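Local coordinates for protein CcbJ (Streptomyces caelestis, PDB 4HGZ) that probably transfers a methyl group from S-adenosyl-L-methionine to a nitrogen atom of its substrate, as an N-methyltransferase, at residues G175-V187 with L196-L208. Sequence-based numbering, arbitrary orientation.
Sequences GQRLATGNTFGTV and LEASKHDPLAQTL
His201 reaches across to the residues that lead into strand 181-189. Its CG stands anti to the backbone N (chi1 175°), which carries the ring over to Leu178 and Ala179. CB lies 3.5 Å from Ala179 O and close to Gly181 O. ND1 donates to Ala179 O at 2.9 Å, with an N-H...O angle of 147°. The carbonyl oxygen lies near the ring plane, but ND1 approaches it well out of the plane of the carbonyl group. CE1 meets Leu178 CB at 3.7 Å. That CB sits over one ring face, toward the rim, in a CH-pi contact; Pro203 N lies over the rim of the opposite face. NE2 has Leu178 CD1 beside it and is hydrogen-bonded to the hydroxyl of Tyr230. Both ring nitrogens are thus held, which fixes the ring's rotation.

These segments belong to the antiparallel hairpin of strands 181-189 and 193-202, at one edge, within this chain, of a four-stranded antiparallel sheet, separate from the mixed methyltransferase sheet. Gly181, Thr183 and Gly185 form antiparallel hydrogen-bonded pairs with His201, Ser199 and Glu197 respectively. Gly181 has a positive phi (90°), which suits a residue without a side chain.

On the sheet face bearing Asn182, Phe184 and Ala198, the Phe184 ring packs against the hairpin partner. CD1 touches Ala198 CB, which lies at the ring edge, and CZ touches Leu196 CB, both at 3.7 Å. Glu197 O lies over one ring face. The ring also meets Phe184 of two neighbouring subunits edge-to-face. Asn182 and Lys200 run side by side; OD1 merely packs on Lys200 CG. Asn182 ND2 is hydrogen-bonded to Thr186 O of a neighbouring subunit, and Lys200 NZ forms a salt bridge with Glu188 of that subunit.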
# COMPACT_ATOMS: atom_id res chain seq x y z
N GLY C 175 5.81 -10.72 -10.85
CA GLY C 175 6.97 -10.06 -10.27
C GLY C 175 7.05 -8.58 -10.55
O GLY C 175 7.77 -7.85 -9.88
N GLN C 176 6.29 -8.11 -11.53
CA GLN C 176 6.31 -6.71 -11.91
C GLN C 176 5.28 -5.88 -11.11
O GLN C 176 5.26 -4.66 -11.20
CB GLN C 176 6.05 -6.60 -13.43
CG GLN C 176 6.16 -5.21 -14.03
CD GLN C 176 7.48 -4.97 -14.73
OE1 GLN C 176 7.91 -3.83 -14.86
NE2 GLN C 176 8.13 -6.04 -15.17
N ARG C 177 4.43 -6.55 -10.33
CA ARG C 177 3.43 -5.88 -9.47
C ARG C 177 2.83 -4.61 -10.09
O ARG C 177 2.98 -3.52 -9.57
CB ARG C 177 4.00 -5.55 -8.08
CG ARG C 177 4.31 -6.77 -7.21
CD ARG C 177 4.18 -6.47 -5.70
NE ARG C 177 2.81 -6.64 -5.21
CZ ARG C 177 2.36 -7.73 -4.59
NH1 ARG C 177 3.16 -8.77 -4.38
NH2 ARG C 177 1.10 -7.79 -4.17
N LEU C 178 2.12 -4.78 -11.21
CA LEU C 178 1.54 -3.66 -11.92
C LEU C 178 0.26 -3.22 -11.24
O LEU C 178 -0.65 -4.01 -11.07
CB LEU C 178 1.21 -4.07 -13.36
CG LEU C 178 2.41 -4.46 -14.23
CD1 LEU C 178 1.97 -5.24 -15.45
CD2 LEU C 178 3.20 -3.23 -14.65
N ALA C 179 0.19 -1.94 -10.87
CA ALA C 179 -1.03 -1.41 -10.30
C ALA C 179 -2.12 -1.30 -11.35
O ALA C 179 -1.84 -1.10 -12.54
CB ALA C 179 -0.78 -0.05 -9.67
N THR C 180 -3.37 -1.45 -10.91
CA THR C 180 -4.52 -1.30 -11.78
C THR C 180 -4.73 0.17 -12.11
O THR C 180 -4.65 1.02 -11.24
CB THR C 180 -5.80 -1.84 -11.11
OG1 THR C 180 -5.80 -3.27 -11.16
CG2 THR C 180 -7.04 -1.32 -11.82
N GLY C 181 -4.99 0.46 -13.38
CA GLY C 181 -5.35 1.80 -13.77
C GLY C 181 -4.14 2.62 -14.12
O GLY C 181 -3.14 2.10 -14.63
N ASN C 182 -4.22 3.92 -13.83
CA ASN C 182 -3.19 4.86 -14.21
C ASN C 182 -2.06 4.97 -13.18
O ASN C 182 -2.31 4.96 -11.98
CB ASN C 182 -3.83 6.24 -14.43
CG ASN C 182 -4.90 6.21 -15.51
OD1 ASN C 182 -5.10 5.20 -16.19
ND2 ASN C 182 -5.60 7.32 -15.69
N THR C 183 -0.82 5.06 -13.64
CA THR C 183 0.30 5.36 -12.74
C THR C 183 1.20 6.44 -13.35
O THR C 183 1.16 6.71 -14.55
CB THR C 183 1.16 4.12 -12.45
OG1 THR C 183 1.77 3.68 -13.67
CG2 THR C 183 0.31 2.99 -11.88
N PHE C 184 2.00 7.07 -12.49
CA PHE C 184 3.04 7.99 -12.95
C PHE C 184 4.27 7.80 -12.08
O PHE C 184 4.18 7.75 -10.86
CB PHE C 184 2.58 9.44 -12.88
CG PHE C 184 3.54 10.41 -13.56
CD1 PHE C 184 3.39 10.72 -14.91
CD2 PHE C 184 4.58 11.00 -12.86
CE1 PHE C 184 4.25 11.60 -15.53
CE2 PHE C 184 5.45 11.89 -13.48
CZ PHE C 184 5.29 12.18 -14.82
N GLY C 185 5.43 7.67 -12.71
CA GLY C 185 6.63 7.33 -11.96
C GLY C 185 7.89 7.94 -12.53
O GLY C 185 7.90 8.41 -13.67
N THR C 186 8.94 7.95 -11.72
CA THR C 186 10.24 8.42 -12.15
C THR C 186 11.02 7.25 -12.72
O THR C 186 11.18 6.22 -12.06
CB THR C 186 11.02 9.02 -10.97
OG1 THR C 186 10.44 10.29 -10.60
CG2 THR C 186 12.50 9.21 -11.33
N VAL C 187 11.51 7.39 -13.95
CA VAL C 187 12.34 6.35 -14.56
C VAL C 187 13.83 6.58 -14.32
O VAL C 187 14.52 5.69 -13.83
CB VAL C 187 12.08 6.23 -16.07
CG1 VAL C 187 13.00 5.18 -16.70
CG2 VAL C 187 10.61 5.91 -16.32
N LEU C 196 10.58 10.27 -17.10
CA LEU C 196 9.42 9.82 -16.33
C LEU C 196 8.55 8.92 -17.20
O LEU C 196 8.76 8.81 -18.40
CB LEU C 196 8.61 11.04 -15.88
CG LEU C 196 9.52 12.15 -15.36
CD1 LEU C 196 8.83 13.51 -15.35
CD2 LEU C 196 10.01 11.78 -13.98
N GLU C 197 7.55 8.29 -16.58
CA GLU C 197 6.63 7.43 -17.31
C GLU C 197 5.22 7.62 -16.83
O GLU C 197 4.96 7.60 -15.63
CB GLU C 197 7.01 5.96 -17.15
CG GLU C 197 6.12 5.03 -17.93
CD GLU C 197 6.76 3.68 -18.19
OE1 GLU C 197 6.72 2.82 -17.28
OE2 GLU C 197 7.30 3.48 -19.30
N ALA C 198 4.31 7.86 -17.78
CA ALA C 198 2.89 7.89 -17.49
C ALA C 198 2.30 6.65 -18.15
O ALA C 198 2.62 6.33 -19.30
CB ALA C 198 2.24 9.15 -18.03
N SER C 199 1.44 5.96 -17.42
CA SER C 199 1.03 4.63 -17.84
C SER C 199 -0.45 4.32 -17.55
O SER C 199 -1.03 4.84 -16.59
CB SER C 199 1.95 3.60 -17.17
OG SER C 199 1.54 2.28 -17.46
N LYS C 200 -1.05 3.50 -18.41
CA LYS C 200 -2.42 3.02 -18.19
C LYS C 200 -2.42 1.51 -18.28
O LYS C 200 -1.96 0.94 -19.26
CB LYS C 200 -3.39 3.59 -19.22
CG LYS C 200 -3.66 5.07 -19.06
CD LYS C 200 -4.41 5.63 -20.25
CE LYS C 200 -5.79 5.02 -20.38
NZ LYS C 200 -6.55 5.67 -21.48
N HIS C 201 -2.90 0.86 -17.23
CA HIS C 201 -2.87 -0.59 -17.18
C HIS C 201 -4.28 -1.10 -17.06
O HIS C 201 -5.04 -0.65 -16.21
CB HIS C 201 -2.03 -1.06 -15.99
CG HIS C 201 -2.04 -2.55 -15.79
ND1 HIS C 201 -2.22 -3.13 -14.56
CD2 HIS C 201 -1.90 -3.57 -16.67
CE1 HIS C 201 -2.19 -4.45 -14.68
NE2 HIS C 201 -2.00 -4.74 -15.96
N ASP C 202 -4.63 -2.05 -17.93
CA ASP C 202 -5.91 -2.72 -17.84
C ASP C 202 -5.64 -4.20 -17.62
O ASP C 202 -5.29 -4.92 -18.56
CB ASP C 202 -6.73 -2.48 -19.10
CG ASP C 202 -8.02 -3.29 -19.13
OD1 ASP C 202 -8.10 -4.33 -18.44
OD2 ASP C 202 -8.95 -2.87 -19.85
N PRO C 203 -5.80 -4.65 -16.38
CA PRO C 203 -5.45 -6.00 -15.97
C PRO C 203 -6.40 -7.04 -16.57
O PRO C 203 -6.08 -8.23 -16.59
CB PRO C 203 -5.62 -5.94 -14.45
CG PRO C 203 -6.73 -4.98 -14.25
CD PRO C 203 -6.54 -3.93 -15.33
N LEU C 204 -7.55 -6.60 -17.07
CA LEU C 204 -8.49 -7.52 -17.72
C LEU C 204 -8.05 -7.81 -19.17
O LEU C 204 -7.88 -8.96 -19.54
CB LEU C 204 -9.91 -6.97 -17.68
CG LEU C 204 -10.99 -7.94 -18.14
CD1 LEU C 204 -10.69 -9.34 -17.65
CD2 LEU C 204 -12.36 -7.50 -17.67
N ALA C 205 -7.85 -6.76 -19.96
CA ALA C 205 -7.34 -6.93 -21.32
C ALA C 205 -5.85 -7.28 -21.32
O ALA C 205 -5.31 -7.66 -22.35
CB ALA C 205 -7.57 -5.69 -22.13
N GLN C 206 -5.20 -7.11 -20.17
CA GLN C 206 -3.77 -7.32 -20.03
C GLN C 206 -2.95 -6.42 -20.95
O GLN C 206 -1.99 -6.85 -21.59
CB GLN C 206 -3.42 -8.79 -20.23
CG GLN C 206 -4.18 -9.67 -19.24
CD GLN C 206 -3.93 -11.15 -19.44
OE1 GLN C 206 -4.66 -11.98 -18.92
NE2 GLN C 206 -2.89 -11.49 -20.21
N THR C 207 -3.33 -5.15 -21.00
CA THR C 207 -2.59 -4.19 -21.80
C THR C 207 -1.89 -3.16 -20.95
O THR C 207 -2.32 -2.85 -19.83
CB THR C 207 -3.53 -3.42 -22.73
OG1 THR C 207 -4.60 -2.84 -21.96
CG2 THR C 207 -4.11 -4.34 -23.78
N LEU C 208 -0.81 -2.63 -21.50
CA LEU C 208 -0.18 -1.42 -20.98
C LEU C 208 -0.06 -0.42 -22.12
O LEU C 208 0.35 -0.75 -23.23
CB LEU C 208 1.22 -1.72 -20.45
CG LEU C 208 1.30 -2.48 -19.16
CD1 LEU C 208 2.67 -3.12 -19.08
CD2 LEU C 208 1.04 -1.53 -17.99
O HOH W 1 4.42 4.32 -14.73